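Local coordinates for RagB/SusD family nutrient uptake outer membrane protein (PDB 7KV2) that probably binds beta-glucans at the outer membrane, as a SusD-family nutrient-uptake protein of a human gut bacterium, at residues D90-P93 with W94-M98; D137-R140 with A141-A145; F153-N156 with W157-K160; P257-T260 with D261-K264; I498-K501 with E502-A505. One frame throughout, in Å; residues are numbered along the deposited sequence.

Overall arrangement
Followed from the N terminus, the five contacts come strictly in series: each joins adjoining segments, so none encloses a loop and none nests or crosses. Contact 1 starts helix 92-98. Contacts 2 and 3 both lie on helix 137-162, their centres about 23 Å apart, the first near its exposed start and the second deep in the fold. Contact 4 shapes the loop between helix 237-249 and strand 273-277, across the chain's centre from contact 3. Contact 5 begins helix 500-505, near the C terminus, yet its centre is about 18 Å from those of contacts 1 and 3. The end of the chain thus returns to the helices of the N-terminal half.

Contact 1 of 5, residues D90-P93 with W94-M98; sequences DNQP and WHLMM
Asn91 lays its side chain over one face of the Trp94 indole. The CB atom of Asn91 stands 3.8 Å from the centroid of the five-membered ring and 10° off its normal, a CH-pi contact. Beyond it the amide runs on in the same direction as the indole, until Asn91 ND2 lies 3.5 Å from Trp94 CZ2, over the six-membered ring. Amide and ring planes differ by 35°, so the amide leans over the ring. The indole is brought here by a first torsion that sets CG of Trp94 beside its own backbone N (chi1 -63°).

The backbone links the same two residues: Trp94 N donates to Asn91 O at 2.9 Å, approaching from above the carbonyl plane. Regular helical bonds follow, Leu96 N to Gln92 O and Met97 N to Pro93 O. Pro93 sits in the first turn, where N-H groups have no helical acceptor before them and a proline is readily accommodated. Asp90 O lies in the plane of the His95 ring, 3.2 Å from His95 CD2, and Gln92 CG packs 3.9 Å from Leu96 CG.

Farther out, the ring of Phe321 meets the indole and also touches Asn91, while Trp94 NE1 makes a weak hydrogen bond to Tyr67 O. The carboxylate of Asp90 turns elsewhere, to Asp86 N and a bound buffer molecule. Although Asn91 occupies the N-cap position, its side chain makes no capping bond; the amide lies on the indole instead, and the first turn is probably held by main-chain bonds and by this packing.

Contact 2 of 5, residues D137-R140 with A141-A145; sequences DANR and AYYEA
Asn139 and Tyr143, one helical turn apart, lie side by side and point the same way. Followed outward, Tyr143 first sets CB 3.6 Å from Asn139 O. Its CG comes closer still, 3.2 Å from the same oxygen, which sits over one face of the ring toward the rim; Tyr143 CD1 and CD2 both lie within 3.5 Å of it. That oxygen also accepts a hydrogen bond from Tyr143 N at 2.8 Å with an almost straight N-H (172°). Farther along, Tyr143 CE2 and CZ pass Asn139 CB, each at 3.8 Å. A first torsion of -58° folds the ring back along the preceding turn. This is the opening of helix 137-162, a long helix in the N-terminal half of the SusD fold, and the Tyr143 ring fills the seam between it and helix 43-53, touching Ile46, Gln47 and Val50. At the tip, Tyr143 OH passes Asn139 ND2 at 3.4 Å without bonding it, and hydrogen-bonds Asp43 OD1 instead. A phenylalanine in place of Tyr143 would probably leave Asp43 without this mate and lose a polar tie between the two helices. Arg140 and Glu144 form a second pair, but through carbon: Glu144 OE2 lies 3.7 Å from Arg140 CG, while Arg140 NH1 and Glu144 OE2 remain 5.0 Å apart. The guanidinium bends away at chi3, and its NH1 donates to Leu129 O of helix 110-130.

Contact 3 of 5, residues F153-N156 with W157-K160; sequences FYYN and WVWK
The broad indole of Trp157 is met by two side chains from the preceding turn, Phe153 and Tyr154. Tyr154 comes edge-on: its CD1 approaches Trp157 CZ3 at 3.9 Å, and the ring planes stand 78° apart in an edge-to-face pair. Phe153 arrives obliquely at the pyrrole end, bringing CE1 to 3.5 Å from Trp157 NE1. Both rings stand on the same face of the indole, which forms a floor beneath them, Tyr154 over the benzene end. A smaller bump, the methyl CG2 of Val158, sits 3.3 Å from Tyr155 O, with Tyr154 O and Tyr155 CD1 also near.

On another side of the helix, Asn156 swings CG anti to its backbone N (chi1 -176°), which carries OD1 into the plane of the Trp159 ring at its edge, 3.2 Å from CE3. This buried oxygen has no hydrogen-bond partner in the model. Asn156 ND2, by contrast, is held by Glu226, which also forms a salt bridge with Lys160 NZ. Large side chains radiating from one buried helix, here into helices 110-130, 183-200 and 217-231, are consistent with the TPR-like helical scaffold of the SusD family, and Phe153, Tyr154 and Trp157 form an aromatic cluster within it.

Contact 4 of 5, residues P257-T260 with D261-K264; sequences PDYT and DIFK
Tyr259 receives the terminal methyl of Ile262 over one face of its ring: Ile262 CD1 lies 3.9 Å from the centroid, 25° off the normal, in a CH-pi contact shifted toward CD2. The other branch of Ile262, CG2, rests over a face of the Phe263 ring, so one isoleucine serves two aromatic groups. At the edge of Phe263, in its plane, lies a water that donates to Tyr259 O and accepts from Phe263 N. The far end of Tyr259 leaves the turn, its OH bonded to Glu456 O, while Phe263 meets Tyr378 edge-to-face.

The polar side is built on two aspartates. Asp258 OD1 accepts from Thr260 N at 3.0 Å and from Thr260 OG1 at 2.7 Å, both from the same face of the carboxylate. Asp261 OD1 pairs with Lys264 NZ in a 3.0 Å salt bridge, while Asp261 OD2 takes a hydrogen bond from a second water, itself held by Asp258 N. With an alanine in place of Asp261, Lys264 would probably lose its charge partner, keeping a water bridge to Thr260 OG1, and the water link to Asp258 N would go.

Two successive backbone bonds, Asp261 N to Asp258 O and Ile262 N to Tyr259 O, each span three residues. Following the Asx turn made by Thr260 N and Asp258 OD1, they close overlapping beta-turns in the loop that joins helix 237-249 to strand 273-277.

Contact 5 of 5, residues I498-K501 with E502-A505; sequences IPQK and EIDA. With EDO (1,2-ethanediol), chain D.
Helix 500-505 is a short helix near the C terminus, and the contact is its first turn, with Pro499 at the N-cap position and Ile498 just before it. Ile503 N donates to Pro499 O at 3.2 Å, in the carbonyl plane, and Glu502 N adds a weak bond to the same oxygen. Asp504 N and Ala505 N continue the pattern to Gln500 O and Lys501 O.

A side-chain bond spans the same turn. Gln500 NE2 donates to Asp504 OD1 at 2.8 Å; the acceptor lies within 3° of the amide plane, yet the carboxylate is approached from above its own plane. Gln500 reaches it by a bend at chi2 (56°) that turns the amide along the helix. On the apolar side, Ile498 CG2 touches Ile503 CD1 at 3.8 Å and Glu502 CB at 3.9 Å, meeting both side chains at about a right angle.

Lys501 N, an N-H of the first turn, donates to O2 of an ethanediol at 3.0 Å, with an angle of 172°. This molecule, probably from the crystallisation liquor, also bonds to Pro104 O and Met107 N, beside the place where the Gln500 backbone bonds to Pro104. Glu502 OE2 reaches Tyr109 OH. Ile498 and Pro499, just ahead of the helix, rest on Trp112 of helix 110-130 and Trp162 of helix 137-162, and Glu502 also touches Trp112, joining this late segment to two helices of the N-terminal half.

Contact 1 of 5, residues D90-P93 with W94-M98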
# COMPACT_ATOMS: atom_id res chain seq x y z
N ASP A 90 18.46 -4.63 -12.87
CA ASP A 90 18.56 -4.55 -11.38
C ASP A 90 17.13 -4.61 -10.84
O ASP A 90 16.36 -3.70 -11.16
CB ASP A 90 19.27 -3.27 -10.94
CG ASP A 90 19.78 -3.31 -9.50
OD1 ASP A 90 19.53 -4.30 -8.84
OD2 ASP A 90 20.38 -2.30 -9.07
N ASN A 91 16.74 -5.67 -10.12
CA ASN A 91 15.31 -5.95 -9.82
C ASN A 91 14.56 -6.07 -11.15
O ASN A 91 13.55 -5.44 -11.34
CB ASN A 91 14.69 -4.96 -8.81
CG ASN A 91 15.15 -5.22 -7.39
OD1 ASN A 91 15.66 -6.30 -7.10
ND2 ASN A 91 15.00 -4.27 -6.48
N GLN A 92 15.03 -6.93 -12.07
CA GLN A 92 14.46 -7.00 -13.44
C GLN A 92 12.97 -7.26 -13.40
O GLN A 92 12.24 -6.72 -14.23
CB GLN A 92 15.17 -8.08 -14.28
CG GLN A 92 14.67 -8.16 -15.72
CD GLN A 92 15.64 -8.99 -16.53
OE1 GLN A 92 16.31 -9.89 -16.03
NE2 GLN A 92 15.74 -8.65 -17.80
N PRO A 93 12.44 -8.12 -12.50
CA PRO A 93 11.00 -8.37 -12.46
C PRO A 93 10.21 -7.06 -12.34
O PRO A 93 9.12 -6.98 -12.95
CB PRO A 93 10.80 -9.31 -11.26
CG PRO A 93 12.13 -9.98 -11.10
CD PRO A 93 13.15 -8.93 -11.49
N TRP A 94 10.74 -6.06 -11.62
CA TRP A 94 10.02 -4.77 -11.48
C TRP A 94 9.97 -4.06 -12.84
O TRP A 94 8.91 -3.53 -13.23
CB TRP A 94 10.75 -3.86 -10.49
CG TRP A 94 10.86 -4.34 -9.08
CD1 TRP A 94 10.68 -5.58 -8.53
CD2 TRP A 94 11.31 -3.52 -8.00
NE1 TRP A 94 10.94 -5.57 -7.18
CE2 TRP A 94 11.38 -4.32 -6.84
CE3 TRP A 94 11.63 -2.17 -7.91
CZ2 TRP A 94 11.67 -3.77 -5.60
CZ3 TRP A 94 11.98 -1.64 -6.69
CH2 TRP A 94 11.99 -2.44 -5.55
N HIS A 95 11.11 -4.04 -13.53
CA HIS A 95 11.22 -3.40 -14.86
C HIS A 95 10.26 -4.09 -15.84
O HIS A 95 9.49 -3.39 -16.59
CB HIS A 95 12.67 -3.42 -15.32
CG HIS A 95 13.54 -2.53 -14.55
ND1 HIS A 95 13.54 -1.15 -14.78
CD2 HIS A 95 14.46 -2.77 -13.58
CE1 HIS A 95 14.43 -0.61 -13.97
NE2 HIS A 95 15.03 -1.56 -13.24
N LEU A 96 10.20 -5.41 -15.79
CA LEU A 96 9.27 -6.14 -16.69
C LEU A 96 7.82 -5.80 -16.37
O LEU A 96 7.05 -5.48 -17.30
CB LEU A 96 9.55 -7.64 -16.60
CG LEU A 96 10.95 -8.10 -17.00
CD1 LEU A 96 11.00 -9.62 -16.88
CD2 LEU A 96 11.30 -7.69 -18.41
N MET A 97 7.40 -5.82 -15.09
CA MET A 97 6.02 -5.48 -14.73
C MET A 97 5.68 -4.07 -15.22
O MET A 97 4.54 -3.82 -15.64
CB MET A 97 5.87 -5.50 -13.21
CG MET A 97 5.94 -6.88 -12.62
SD MET A 97 6.26 -6.81 -10.81
CE MET A 97 4.78 -5.96 -10.25
N MET A 98 6.61 -3.14 -15.04
CA MET A 98 6.38 -1.72 -15.37
C MET A 98 6.07 -1.59 -16.87
O MET A 98 5.21 -0.78 -17.23
CB MET A 98 7.60 -0.88 -14.97
CG MET A 98 7.54 0.54 -15.46
SD MET A 98 8.29 0.77 -17.10
CE MET A 98 8.72 2.50 -17.12

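Contact 2 of 5, residues D137-R140 with A141-A145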
# COMPACT_ATOMS: atom_id res chain seq x y z
N ASP A 137 -17.62 -16.09 24.64
CA ASP A 137 -18.34 -15.83 23.36
C ASP A 137 -17.90 -14.48 22.77
O ASP A 137 -17.77 -14.40 21.54
CB ASP A 137 -19.85 -15.88 23.58
CG ASP A 137 -20.38 -17.30 23.75
OD1 ASP A 137 -19.58 -18.25 23.63
OD2 ASP A 137 -21.59 -17.43 23.96
N ALA A 138 -17.72 -13.46 23.60
CA ALA A 138 -17.31 -12.11 23.16
C ALA A 138 -15.88 -12.16 22.60
O ALA A 138 -15.61 -11.48 21.59
CB ALA A 138 -17.41 -11.12 24.28
N ASN A 139 -14.99 -12.96 23.21
CA ASN A 139 -13.57 -13.02 22.77
C ASN A 139 -13.49 -13.82 21.46
O ASN A 139 -12.78 -13.38 20.52
CB ASN A 139 -12.63 -13.58 23.83
CG ASN A 139 -12.27 -12.57 24.89
OD1 ASN A 139 -12.75 -11.44 24.85
ND2 ASN A 139 -11.43 -12.96 25.84
N ARG A 140 -14.20 -14.95 21.38
CA ARG A 140 -14.21 -15.78 20.16
C ARG A 140 -14.51 -14.85 18.98
O ARG A 140 -13.72 -14.86 18.01
CB ARG A 140 -15.24 -16.91 20.28
CG ARG A 140 -15.41 -17.76 19.02
CD ARG A 140 -16.57 -18.72 19.20
NE ARG A 140 -16.24 -19.56 20.34
CZ ARG A 140 -15.45 -20.63 20.30
NH1 ARG A 140 -14.95 -21.05 19.15
NH2 ARG A 140 -15.18 -21.27 21.42
N ALA A 141 -15.61 -14.10 19.06
CA ALA A 141 -16.14 -13.24 17.97
C ALA A 141 -15.08 -12.17 17.60
O ALA A 141 -14.91 -11.91 16.40
CB ALA A 141 -17.44 -12.62 18.41
N TYR A 142 -14.41 -11.60 18.60
CA TYR A 142 -13.36 -10.57 18.40
C TYR A 142 -12.15 -11.20 17.70
O TYR A 142 -11.64 -10.56 16.77
CB TYR A 142 -12.94 -9.91 19.72
CG TYR A 142 -11.89 -8.83 19.58
CD1 TYR A 142 -12.02 -7.79 18.67
CD2 TYR A 142 -10.76 -8.85 20.38
CE1 TYR A 142 -11.04 -6.80 18.56
CE2 TYR A 142 -9.78 -7.86 20.30
CZ TYR A 142 -9.93 -6.83 19.38
OH TYR A 142 -8.94 -5.88 19.32
N TYR A 143 -11.68 -12.37 18.13
CA TYR A 143 -10.54 -13.07 17.50
C TYR A 143 -10.89 -13.38 16.04
O TYR A 143 -10.04 -13.24 15.14
CB TYR A 143 -10.17 -14.35 18.26
CG TYR A 143 -9.81 -14.15 19.71
CD1 TYR A 143 -9.32 -12.94 20.17
CD2 TYR A 143 -9.94 -15.18 20.64
CE1 TYR A 143 -9.00 -12.73 21.50
CE2 TYR A 143 -9.60 -15.00 21.97
CZ TYR A 143 -9.16 -13.76 22.41
OH TYR A 143 -8.81 -13.53 23.71
N GLU A 144 -12.11 -13.87 15.84
CA GLU A 144 -12.67 -14.21 14.51
C GLU A 144 -12.73 -12.95 13.65
O GLU A 144 -12.36 -13.02 12.47
CB GLU A 144 -14.11 -14.72 14.65
CG GLU A 144 -14.22 -16.17 15.11
CD GLU A 144 -15.64 -16.71 15.25
OE1 GLU A 144 -16.61 -15.90 15.25
OE2 GLU A 144 -15.78 -17.95 15.36
N ALA A 145 -13.25 -11.85 14.18
CA ALA A 145 -13.34 -10.58 13.42
C ALA A 145 -11.94 -10.18 12.93
O ALA A 145 -11.83 -9.82 11.76
CB ALA A 145 -13.98 -9.50 14.26

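Contact 3 of 5, residues F153-N156 with W157-K160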
# COMPACT_ATOMS: atom_id res chain seq x y z
N PHE A 153 -7.74 -9.20 3.70
CA PHE A 153 -6.63 -8.22 3.43
C PHE A 153 -5.50 -8.96 2.66
O PHE A 153 -5.04 -8.50 1.60
CB PHE A 153 -6.17 -7.54 4.73
CG PHE A 153 -5.25 -6.36 4.50
CD1 PHE A 153 -3.91 -6.53 4.21
CD2 PHE A 153 -5.78 -5.07 4.37
CE1 PHE A 153 -3.09 -5.44 3.94
CE2 PHE A 153 -4.97 -4.00 4.06
CZ PHE A 153 -3.62 -4.19 3.87
N TYR A 154 -5.14 -10.16 3.08
CA TYR A 154 -4.07 -10.93 2.41
C TYR A 154 -4.55 -11.44 1.04
O TYR A 154 -3.74 -11.42 0.07
CB TYR A 154 -3.59 -12.04 3.34
CG TYR A 154 -2.93 -11.63 4.62
CD1 TYR A 154 -1.77 -10.86 4.59
CD2 TYR A 154 -3.37 -12.09 5.84
CE1 TYR A 154 -1.09 -10.55 5.76
CE2 TYR A 154 -2.72 -11.75 7.02
CZ TYR A 154 -1.58 -10.97 6.98
OH TYR A 154 -0.88 -10.65 8.12
N TYR A 155 -5.81 -11.91 0.93
CA TYR A 155 -6.38 -12.37 -0.36
C TYR A 155 -6.47 -11.20 -1.35
O TYR A 155 -6.26 -11.40 -2.52
CB TYR A 155 -7.76 -13.02 -0.20
CG TYR A 155 -7.66 -14.49 0.10
CD1 TYR A 155 -7.03 -15.32 -0.80
CD2 TYR A 155 -8.19 -15.05 1.25
CE1 TYR A 155 -6.88 -16.68 -0.56
CE2 TYR A 155 -8.06 -16.42 1.49
CZ TYR A 155 -7.40 -17.23 0.59
OH TYR A 155 -7.25 -18.58 0.80
N ASN A 156 -6.68 -9.98 -0.85
CA ASN A 156 -6.76 -8.77 -1.68
C ASN A 156 -5.40 -8.56 -2.36
O ASN A 156 -5.38 -8.15 -3.53
CB ASN A 156 -7.21 -7.58 -0.83
CG ASN A 156 -7.38 -6.35 -1.68
OD1 ASN A 156 -8.11 -6.39 -2.68
ND2 ASN A 156 -6.70 -5.27 -1.28
N TRP A 157 -4.28 -8.86 -1.69
CA TRP A 157 -2.95 -8.68 -2.31
C TRP A 157 -2.90 -9.60 -3.55
O TRP A 157 -2.50 -9.16 -4.63
CB TRP A 157 -1.85 -9.05 -1.32
CG TRP A 157 -1.53 -8.05 -0.24
CD1 TRP A 157 -1.95 -6.77 -0.12
CD2 TRP A 157 -0.61 -8.28 0.84
NE1 TRP A 157 -1.37 -6.18 0.97
CE2 TRP A 157 -0.53 -7.07 1.57
CE3 TRP A 157 0.16 -9.37 1.25
CZ2 TRP A 157 0.25 -6.94 2.72
CZ3 TRP A 157 0.99 -9.22 2.36
CH2 TRP A 157 1.03 -8.01 3.07
N VAL A 158 -3.26 -10.87 -3.41
CA VAL A 158 -3.15 -11.81 -4.56
C VAL A 158 -4.30 -11.63 -5.54
O VAL A 158 -4.05 -11.81 -6.74
CB VAL A 158 -2.95 -13.28 -4.13
CG1 VAL A 158 -1.51 -13.53 -3.71
CG2 VAL A 158 -3.90 -13.70 -3.04
N TRP A 159 -5.48 -11.25 -5.09
CA TRP A 159 -6.65 -10.96 -5.95
C TRP A 159 -6.29 -9.83 -6.93
O TRP A 159 -6.49 -9.96 -8.17
CB TRP A 159 -7.87 -10.64 -5.11
CG TRP A 159 -9.12 -10.27 -5.85
CD1 TRP A 159 -9.83 -11.07 -6.71
CD2 TRP A 159 -9.82 -9.02 -5.79
NE1 TRP A 159 -10.92 -10.40 -7.18
CE2 TRP A 159 -10.93 -9.13 -6.65
CE3 TRP A 159 -9.61 -7.81 -5.12
CZ2 TRP A 159 -11.84 -8.09 -6.82
CZ3 TRP A 159 -10.50 -6.78 -5.28
CH2 TRP A 159 -11.63 -6.92 -6.11
N LYS A 160 -5.76 -8.73 -6.39
CA LYS A 160 -5.43 -7.57 -7.24
C LYS A 160 -4.30 -7.92 -8.20
O LYS A 160 -4.44 -7.57 -9.37
CB LYS A 160 -5.10 -6.32 -6.40
CG LYS A 160 -6.36 -5.63 -5.91
CD LYS A 160 -6.13 -4.22 -5.47
CE LYS A 160 -7.42 -3.44 -5.44
NZ LYS A 160 -7.15 -2.03 -5.08

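Contact 4 of 5, residues P257-T260 with D261-K264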
# COMPACT_ATOMS: atom_id res chain seq x y z
N PRO A 257 -4.41 19.19 9.18
CA PRO A 257 -4.49 20.45 8.46
C PRO A 257 -3.33 20.68 7.50
O PRO A 257 -3.52 21.40 6.55
CB PRO A 257 -4.46 21.50 9.59
CG PRO A 257 -4.89 20.77 10.84
CD PRO A 257 -4.49 19.32 10.63
N ASP A 258 -2.15 20.12 7.79
CA ASP A 258 -0.93 20.34 6.97
C ASP A 258 -0.49 19.01 6.35
O ASP A 258 -0.10 18.11 7.12
CB ASP A 258 0.23 20.92 7.78
CG ASP A 258 1.38 21.38 6.91
OD1 ASP A 258 1.52 20.86 5.76
OD2 ASP A 258 2.12 22.32 7.34
N TYR A 259 -0.60 18.86 5.04
CA TYR A 259 -0.32 17.55 4.38
C TYR A 259 1.14 17.13 4.69
O TYR A 259 1.44 15.94 4.76
CB TYR A 259 -0.58 17.67 2.88
CG TYR A 259 -0.42 16.38 2.10
CD1 TYR A 259 0.83 15.95 1.71
CD2 TYR A 259 -1.53 15.64 1.69
CE1 TYR A 259 1.01 14.79 0.95
CE2 TYR A 259 -1.38 14.50 0.91
CZ TYR A 259 -0.11 14.08 0.53
OH TYR A 259 0.03 12.95 -0.25
N THR A 260 2.04 18.09 4.88
CA THR A 260 3.47 17.82 5.18
C THR A 260 3.64 17.16 6.56
O THR A 260 4.70 16.69 6.81
CB THR A 260 4.37 19.06 5.06
OG1 THR A 260 4.01 19.92 6.13
CG2 THR A 260 4.18 19.78 3.75
N ASP A 261 2.63 17.07 7.42
CA ASP A 261 2.77 16.41 8.75
C ASP A 261 2.41 14.91 8.69
O ASP A 261 2.74 14.17 9.66
CB ASP A 261 1.89 17.10 9.78
CG ASP A 261 2.34 18.49 10.18
OD1 ASP A 261 3.57 18.75 10.10
OD2 ASP A 261 1.44 19.29 10.55
N ILE A 262 1.82 14.46 7.60
CA ILE A 262 1.23 13.10 7.52
C ILE A 262 2.33 12.02 7.65
O ILE A 262 2.11 11.06 8.40
CB ILE A 262 0.45 12.93 6.21
CG1 ILE A 262 -0.79 13.84 6.20
CG2 ILE A 262 0.06 11.47 6.05
CD1 ILE A 262 -1.46 13.96 4.82
N PHE A 263 3.41 12.14 6.87
CA PHE A 263 4.40 11.06 6.62
C PHE A 263 5.60 11.21 7.55
O PHE A 263 6.51 10.39 7.52
CB PHE A 263 4.79 11.01 5.13
CG PHE A 263 3.63 10.52 4.32
CD1 PHE A 263 3.34 9.17 4.27
CD2 PHE A 263 2.79 11.39 3.66
CE1 PHE A 263 2.22 8.70 3.60
CE2 PHE A 263 1.69 10.91 2.97
CZ PHE A 263 1.42 9.57 2.92
N LYS A 264 5.58 12.25 8.40
CA LYS A 264 6.50 12.36 9.54
C LYS A 264 6.22 11.26 10.54
O LYS A 264 5.01 10.82 10.67
CB LYS A 264 6.33 13.72 10.23
CG LYS A 264 6.73 14.89 9.37
CD LYS A 264 6.50 16.24 10.07
CE LYS A 264 7.01 17.41 9.25
NZ LYS A 264 6.58 18.67 9.89
O HOH W 1 -1.19 19.14 10.45
O HOH W 2 3.78 14.38 4.82
O HOH W 3 6.83 20.39 7.74

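Contact 5 of 5, residues I498-K501 with E502-A505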
# COMPACT_ATOMS: atom_id res chain seq x y z
N ILE A 498 1.20 -15.81 -13.07
CA ILE A 498 1.50 -16.62 -11.85
C ILE A 498 2.94 -17.13 -11.92
O ILE A 498 3.37 -17.57 -12.97
CB ILE A 498 0.45 -17.74 -11.71
CG1 ILE A 498 -0.94 -17.12 -11.57
CG2 ILE A 498 0.79 -18.67 -10.55
CD1 ILE A 498 -2.09 -18.10 -11.74
N PRO A 499 3.75 -17.06 -10.83
CA PRO A 499 5.12 -17.58 -10.86
C PRO A 499 5.20 -19.02 -11.41
O PRO A 499 4.32 -19.83 -11.06
CB PRO A 499 5.56 -17.51 -9.39
CG PRO A 499 4.77 -16.32 -8.84
CD PRO A 499 3.45 -16.40 -9.54
N GLN A 500 6.22 -19.29 -12.22
CA GLN A 500 6.42 -20.62 -12.89
C GLN A 500 6.54 -21.71 -11.81
O GLN A 500 5.93 -22.80 -12.01
CB GLN A 500 7.64 -20.64 -13.80
CG GLN A 500 7.70 -21.87 -14.74
CD GLN A 500 6.47 -22.02 -15.60
OE1 GLN A 500 6.03 -21.10 -16.29
NE2 GLN A 500 5.85 -23.19 -15.52
N LYS A 501 7.25 -21.44 -10.72
CA LYS A 501 7.38 -22.42 -9.60
C LYS A 501 6.00 -22.81 -9.06
O LYS A 501 5.85 -24.00 -8.73
CB LYS A 501 8.34 -21.91 -8.53
CG LYS A 501 9.79 -22.04 -8.95
CD LYS A 501 10.76 -21.23 -8.15
CE LYS A 501 12.13 -21.15 -8.78
NZ LYS A 501 12.96 -20.15 -8.07
N GLU A 502 5.02 -21.90 -9.00
CA GLU A 502 3.66 -22.26 -8.53
C GLU A 502 2.93 -23.09 -9.59
O GLU A 502 2.20 -23.98 -9.19
CB GLU A 502 2.78 -21.06 -8.18
CG GLU A 502 3.19 -20.37 -6.90
CD GLU A 502 3.08 -21.21 -5.63
OE1 GLU A 502 2.02 -21.79 -5.40
OE2 GLU A 502 4.07 -21.25 -4.89
N ILE A 503 3.06 -22.76 -10.88
CA ILE A 503 2.39 -23.54 -11.97
C ILE A 503 2.91 -24.98 -11.93
O ILE A 503 2.08 -25.92 -12.04
CB ILE A 503 2.63 -22.89 -13.35
CG1 ILE A 503 2.10 -21.45 -13.40
CG2 ILE A 503 2.02 -23.77 -14.45
CD1 ILE A 503 0.61 -21.34 -13.23
N ASP A 504 4.23 -25.11 -11.73
CA ASP A 504 4.98 -26.39 -11.75
C ASP A 504 4.56 -27.25 -10.55
O ASP A 504 4.36 -28.47 -10.73
CB ASP A 504 6.50 -26.15 -11.75
CG ASP A 504 7.06 -25.68 -13.09
OD1 ASP A 504 6.28 -25.49 -14.03
OD2 ASP A 504 8.26 -25.47 -13.16
N ALA A 505 4.38 -26.63 -9.39
CA ALA A 505 4.03 -27.33 -8.14
C ALA A 505 2.56 -27.78 -8.18
O ALA A 505 2.24 -28.77 -7.54
CB ALA A 505 4.35 -26.47 -6.96
C1 EDO D . 9.31 -16.58 -10.21
O1 EDO D . 9.71 -16.16 -11.46
C2 EDO D . 9.64 -18.01 -10.00
O2 EDO D . 8.76 -18.85 -10.71